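Hpy188I (Helicobacter pylori, PDB 3OQG) cuts double-stranded DNA at a short pseudopalindromic recognition sequence as a dimeric, metal-dependent restriction endonuclease of the GIY-YIG nuclease family. Local coordinates at residues Tyr116-Leu119 and Gln120-Lys124; Phe75-Gly79 and Lys80-Ile84. All coordinates share one frame; numbering follows the deposited sequence. Where two conformers were deposited one is given.

Contact 1: Tyr116-Leu119 and Gln120-Lys124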
loop_
_atom_site.group_PDB
_atom_site.type_symbol
_atom_site.label_atom_id
_atom_site.label_comp_id
_atom_site.label_asym_id
_atom_site.label_seq_id
_atom_site.Cartn_x
_atom_site.Cartn_y
_atom_site.Cartn_z
ATOM N N TYR A 116 -9.457 7.710 5.532
ATOM C CA TYR A 116 -10.728 8.422 5.746
ATOM C C TYR A 116 -11.504 7.890 6.953
ATOM O O TYR A 116 -11.888 8.651 7.839
ATOM C CB TYR A 116 -11.573 8.331 4.494
ATOM C CG TYR A 116 -12.978 8.818 4.664
ATOM C CD1 TYR A 116 -13.272 10.169 4.778
ATOM C CD2 TYR A 116 -14.032 7.907 4.732
ATOM C CE1 TYR A 116 -14.612 10.604 4.943
ATOM C CE2 TYR A 116 -15.352 8.333 4.879
ATOM C CZ TYR A 116 -15.637 9.662 5.003
ATOM O OH TYR A 116 -16.977 10.039 5.141
ATOM N N PHE A 117 -11.736 6.587 6.985
ATOM C CA PHE A 117 -12.457 5.975 8.096
ATOM C C PHE A 117 -11.739 6.239 9.438
ATOM O O PHE A 117 -12.369 6.607 10.428
ATOM C CB PHE A 117 -12.657 4.475 7.858
ATOM C CG PHE A 117 -13.039 3.727 9.115
ATOM C CD1 PHE A 117 -14.319 3.828 9.629
ATOM C CD2 PHE A 117 -12.082 3.021 9.833
ATOM C CE1 PHE A 117 -14.655 3.200 10.828
ATOM C CE2 PHE A 117 -12.412 2.397 11.033
ATOM C CZ PHE A 117 -13.701 2.488 11.530
ATOM N N VAL A 118 -10.430 6.034 9.483
ATOM C CA VAL A 118 -9.692 6.224 10.731
ATOM C C VAL A 118 -9.631 7.692 11.166
ATOM O O VAL A 118 -9.956 8.005 12.313
ATOM C CB VAL A 118 -8.289 5.571 10.683
ATOM C CG1 VAL A 118 -7.512 5.895 11.982
ATOM C CG2 VAL A 118 -8.398 4.072 10.482
ATOM N N LEU A 119 -9.252 8.609 10.278
ATOM C CA LEU A 119 -9.139 10.005 10.696
ATOM C C LEU A 119 -10.517 10.514 11.172
ATOM O O LEU A 119 -10.625 11.138 12.232
ATOM C CB LEU A 119 -8.638 10.863 9.556
ATOM C CG LEU A 119 -8.561 12.356 9.892
ATOM C CD1 LEU A 119 -7.511 12.569 10.955
ATOM C CD2 LEU A 119 -8.253 13.206 8.650
ATOM N N GLN A 120 -11.558 10.242 10.393
ATOM C CA GLN A 120 -12.881 10.797 10.701
ATOM C C GLN A 120 -13.420 10.184 11.990
ATOM O O GLN A 120 -14.037 10.888 12.798
ATOM C CB GLN A 120 -13.871 10.629 9.560
ATOM C CG GLN A 120 -13.489 11.378 8.284
ATOM C CD GLN A 120 -13.233 12.845 8.521
ATOM O OE1 GLN A 120 -13.987 13.523 9.252
ATOM N NE2 GLN A 120 -12.183 13.365 7.894
ATOM N N SER A 121 -13.166 8.893 12.188
ATOM C CA SER A 121 -13.610 8.219 13.424
ATOM C C SER A 121 -12.887 8.778 14.639
ATOM O O SER A 121 -13.514 9.079 15.655
ATOM C CB SER A 121 -13.403 6.703 13.341
ATOM O OG SER A 121 -14.301 6.123 12.397
ATOM N N LEU A 122 -11.571 8.930 14.539
ATOM C CA LEU A 122 -10.800 9.492 15.650
ATOM C C LEU A 122 -11.172 10.945 15.958
ATOM O O LEU A 122 -11.218 11.338 17.123
ATOM C CB LEU A 122 -9.296 9.339 15.391
ATOM C CG LEU A 122 -8.751 7.907 15.297
ATOM C CD1 LEU A 122 -7.213 7.873 15.258
ATOM C CD2 LEU A 122 -9.258 6.942 16.350
ATOM N N LEU A 123 -11.421 11.749 14.926
ATOM C CA LEU A 123 -11.857 13.127 15.131
ATOM C C LEU A 123 -13.222 13.188 15.833
ATOM O O LEU A 123 -13.452 14.019 16.721
ATOM C CB LEU A 123 -11.899 13.890 13.780
ATOM C CG LEU A 123 -10.564 14.237 13.113
ATOM C CD1 LEU A 123 -10.821 14.956 11.766
ATOM C CD2 LEU A 123 -9.642 15.045 14.033
ATOM N N LYS A 124 -14.140 12.314 15.423
ATOM C CA LYS A 124 -15.506 12.299 15.964
ATOM C C LYS A 124 -15.552 11.803 17.399
ATOM O O LYS A 124 -16.256 12.379 18.245
ATOM C CB LYS A 124 -16.419 11.464 15.069
ATOM C CG LYS A 124 -17.881 11.440 15.433
ATOM C CD LYS A 124 -18.584 12.797 15.297
ATOM C CE LYS A 124 -20.064 12.710 15.716
ATOM N NZ LYS A 124 -20.232 12.448 17.194
#
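Phe117 lays one face of its ring under the hydroxyl of Ser121, one helical turn on, with CE1 of the ring 3.3 Å from OG of the serine. The same OG donates to the Phe117 carbonyl O at 2.8 Å, while the Ser121 backbone N reaches that oxygen at 3.0 Å from the opposite face of the carbonyl plane. OG stands beside its own backbone N (chi1 -69°), which brings it back to the preceding turn. Leu20 N also bonds to this hydroxyl, tying the N-terminal segment to helix 113-125. One residue earlier, CG of Gln120 leans obliquely on the Tyr116 ring, 3.6 Å from CE1. The glutamine chain then bends at chi2 (-54°), and its NE2 bonds to Gly101 O and Glu54 OE2, beyond the helix. Val118 and Leu122 lie alongside each other, CG1 of the valine 3.8 Å from CD1 of the leucine. Leu119 crosses Leu123, with Leu119 CG 3.9 Å from Leu123 CD1. Regular i to i+4 backbone bonds run beneath these pairs. Val118, Leu119 and Leu122 turn aliphatic groups to strands 80-87 and 55-60, while Tyr116 and Gln120 lie on a partly exposed side; the buried Ser121 hydroxyl is satisfied both as donor, to Phe117 O, and as acceptor, from Leu20 N.

Contact 2: Phe75-Gly79 and Lys80-Ile84. With nucleotides of chain C.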
loop_
_atom_site.group_PDB
_atom_site.type_symbol
_atom_site.label_atom_id
_atom_site.label_comp_id
_atom_site.label_asym_id
_atom_site.label_seq_id
_atom_site.Cartn_x
_atom_site.Cartn_y
_atom_site.Cartn_z
ATOM N N PHE A 75 -3.555 1.169 18.205
ATOM C CA PHE A 75 -4.255 2.381 18.621
ATOM C C PHE A 75 -5.237 1.998 19.712
ATOM O O PHE A 75 -6.123 1.148 19.505
ATOM C CB PHE A 75 -5.037 2.984 17.449
ATOM C CG PHE A 75 -4.196 3.725 16.428
ATOM C CD1 PHE A 75 -2.808 3.832 16.530
ATOM C CD2 PHE A 75 -4.816 4.299 15.325
ATOM C CE1 PHE A 75 -2.055 4.552 15.592
ATOM C CE2 PHE A 75 -4.066 5.007 14.377
ATOM C CZ PHE A 75 -2.690 5.118 14.506
ATOM N N VAL A 76 -5.096 2.639 20.863
ATOM C CA VAL A 76 -5.930 2.329 22.026
ATOM C C VAL A 76 -6.639 3.602 22.454
ATOM O O VAL A 76 -6.010 4.665 22.607
ATOM C CB VAL A 76 -5.073 1.753 23.171
ATOM C CG1 VAL A 76 -5.925 1.455 24.435
ATOM C CG2 VAL A 76 -4.362 0.510 22.688
ATOM N N ILE A 77 -7.942 3.498 22.671
ATOM C CA ILE A 77 -8.767 4.645 23.054
ATOM C C ILE A 77 -9.553 4.264 24.298
ATOM O O ILE A 77 -10.348 3.320 24.270
ATOM C CB ILE A 77 -9.747 5.061 21.940
ATOM C CG1 ILE A 77 -9.007 5.315 20.629
ATOM C CG2 ILE A 77 -10.594 6.278 22.414
ATOM C CD1 ILE A 77 -9.927 5.613 19.429
ATOM N N GLN A 78 -9.329 4.995 25.386
ATOM C CA GLN A 78 -9.925 4.663 26.687
ATOM C C GLN A 78 -9.829 3.166 26.977
ATOM O O GLN A 78 -10.824 2.509 27.312
ATOM C CB GLN A 78 -11.370 5.155 26.760
ATOM C CG GLN A 78 -11.475 6.661 26.852
ATOM C CD GLN A 78 -12.881 7.135 27.142
ATOM O OE1 GLN A 78 -13.720 6.378 27.625
ATOM N NE2 GLN A 78 -13.135 8.407 26.871
ATOM N N GLY A 79 -8.615 2.640 26.838
ATOM C CA GLY A 79 -8.324 1.232 27.111
ATOM C C GLY A 79 -8.720 0.200 26.072
ATOM O O GLY A 79 -8.341 -0.966 26.212
ATOM N N LYS A 80 -9.480 0.603 25.048
ATOM C CA LYS A 80 -10.001 -0.319 24.030
ATOM C C LYS A 80 -9.106 -0.326 22.783
ATOM O O LYS A 80 -8.657 0.722 22.347
ATOM C CB LYS A 80 -11.433 0.081 23.622
ATOM C CG LYS A 80 -12.490 -0.117 24.704
ATOM C CD LYS A 80 -12.631 -1.564 25.089
ATOM C CE LYS A 80 -13.883 -1.830 25.906
ATOM N NZ LYS A 80 -13.953 -3.263 26.361
ATOM N N ILE A 81 -8.853 -1.514 22.234
ATOM C CA ILE A 81 -8.090 -1.629 20.991
ATOM C C ILE A 81 -8.973 -1.235 19.816
ATOM O O ILE A 81 -9.951 -1.914 19.499
ATOM C CB ILE A 81 -7.528 -3.048 20.802
ATOM C CG1 ILE A 81 -6.505 -3.322 21.897
ATOM C CG2 ILE A 81 -6.882 -3.205 19.399
ATOM C CD1 ILE A 81 -5.968 -4.743 21.909
ATOM N N PHE A 82 -8.622 -0.126 19.175
ATOM C CA PHE A 82 -9.366 0.381 18.028
ATOM C C PHE A 82 -8.826 -0.243 16.741
ATOM O O PHE A 82 -9.586 -0.601 15.868
ATOM C CB PHE A 82 -9.254 1.907 17.965
ATOM C CG PHE A 82 -9.683 2.494 16.663
ATOM C CD1 PHE A 82 -11.026 2.675 16.373
ATOM C CD2 PHE A 82 -8.738 2.838 15.701
ATOM C CE1 PHE A 82 -11.432 3.210 15.120
ATOM C CE2 PHE A 82 -9.134 3.401 14.470
ATOM C CZ PHE A 82 -10.476 3.593 14.192
ATOM N N LYS A 83 -7.509 -0.327 16.628
ATOM C CA LYS A 83 -6.884 -0.971 15.486
ATOM C C LYS A 83 -5.465 -1.452 15.741
ATOM O O LYS A 83 -4.800 -1.003 16.659
ATOM C CB LYS A 83 -6.986 -0.091 14.224
ATOM C CG LYS A 83 -5.874 0.841 13.934
ATOM C CD LYS A 83 -5.950 1.348 12.454
ATOM C CE LYS A 83 -5.309 0.433 11.396
ATOM N NZ LYS A 83 -5.319 1.054 10.013
ATOM N N ILE A 84 -5.044 -2.389 14.891
ATOM C CA ILE A 84 -3.680 -2.874 14.807
ATOM C C ILE A 84 -3.275 -2.637 13.369
ATOM O O ILE A 84 -4.034 -2.958 12.458
ATOM C CB ILE A 84 -3.547 -4.360 15.159
ATOM C CG1 ILE A 84 -4.046 -4.626 16.588
ATOM C CG2 ILE A 84 -2.089 -4.830 14.974
ATOM C CD1 ILE A 84 -4.344 -6.088 16.884
ATOM P P DG C 6 -2.634 -0.209 7.634
ATOM O OP1 DG C 6 -2.025 -0.944 8.762
ATOM O OP2 DG C 6 -3.628 0.865 7.895
ATOM O "O5'" DG C 6 -1.463 0.371 6.726
ATOM C "C5'" DG C 6 -0.738 -0.511 5.875
ATOM C "C4'" DG C 6 -0.017 0.259 4.797
ATOM O "O4'" DG C 6 -0.955 0.920 3.913
ATOM C "C3'" DG C 6 0.919 1.353 5.317
ATOM O "O3'" DG C 6 2.189 1.213 4.683
ATOM C "C2'" DG C 6 0.249 2.641 4.876
ATOM C "C1'" DG C 6 -0.402 2.180 3.592
ATOM N N9 DG C 6 -1.457 3.051 3.081
ATOM C C8 DG C 6 -2.645 3.398 3.684
ATOM N N7 DG C 6 -3.341 4.257 2.985
ATOM C C5 DG C 6 -2.576 4.473 1.843
ATOM C C6 DG C 6 -2.803 5.321 0.723
ATOM O O6 DG C 6 -3.757 6.087 0.511
ATOM N N1 DG C 6 -1.762 5.228 -0.204
ATOM C C2 DG C 6 -0.648 4.438 -0.063
ATOM N N2 DG C 6 0.261 4.493 -1.051
ATOM N N3 DG C 6 -0.429 3.650 0.972
ATOM C C4 DG C 6 -1.422 3.723 1.881
#
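Phe75 and Lys83 lie side by side in a beta hairpin, the lysine CG 3.9 Å from CD2 of the phenylalanine ring. On the same face, CD2 of Phe82 meets CB of Phe75, and Phe82 CB sits 4.0 Å from CD1 of Ile77. Phe82 and Lys83 both stand opposite Phe75, a classic beta bulge that shifts the register by one residue. Phe75 O accepts from Phe82 N at 2.8 Å and Phe75 N donates to Lys83 O, so both bulge residues are held by the one partner. Beyond it, Val76 and Ile81 form a non-hydrogen-bonded pair on the other face. The Ile77 and Lys80 pair closes the hairpin with two backbone bonds around a type I' turn, whose positive phi angles at Gln78 and Gly79 (44° and 78°) suit its tight reversal. Lys80 extends away from the turn to a salt bridge with Asp31 and a bond to Glu29 O. Outside the hairpin, Val129 and Val131 of strand 129-134 pack on Phe75, whereas Ile175 of the second subunit packs on Phe82, placing the bulge in the dimer interface. The hairpin belongs to the central antiparallel sheet of the GIY-YIG nuclease domain. Lys83 NZ also hydrogen-bonds Tyr98 OH, and the lysine chain turns at chi3 (-84°) before its NZ donates to OP2 of nucleotide DG6 of chain C, 2.7 Å away.

Contact 1 is the helix packed on the sheet and contact 2 the hairpin beneath it; their centres lie about 13 Å apart. They meet in one apolar seam: CD2 of Leu122 reaches CD1 of Ile77 at 3.4 Å and CE2 of Phe82 at 4.0 Å, CG1 of Val118 touches CE2 of Phe82 at 3.9 Å, and CE2 of Phe117 meets CZ of Phe82 at the same distance. Phe82, from the bulge, thus packs against three helix residues. Contact 2 lies nearer the catalytic region: the Lys83 side chain is about 8 Å from that of His86, a calcium ligand in another structure of this protein. Contact 1 touches neither metal site nor DNA, its nearest atom staying about 6 Å from the nucleic acid.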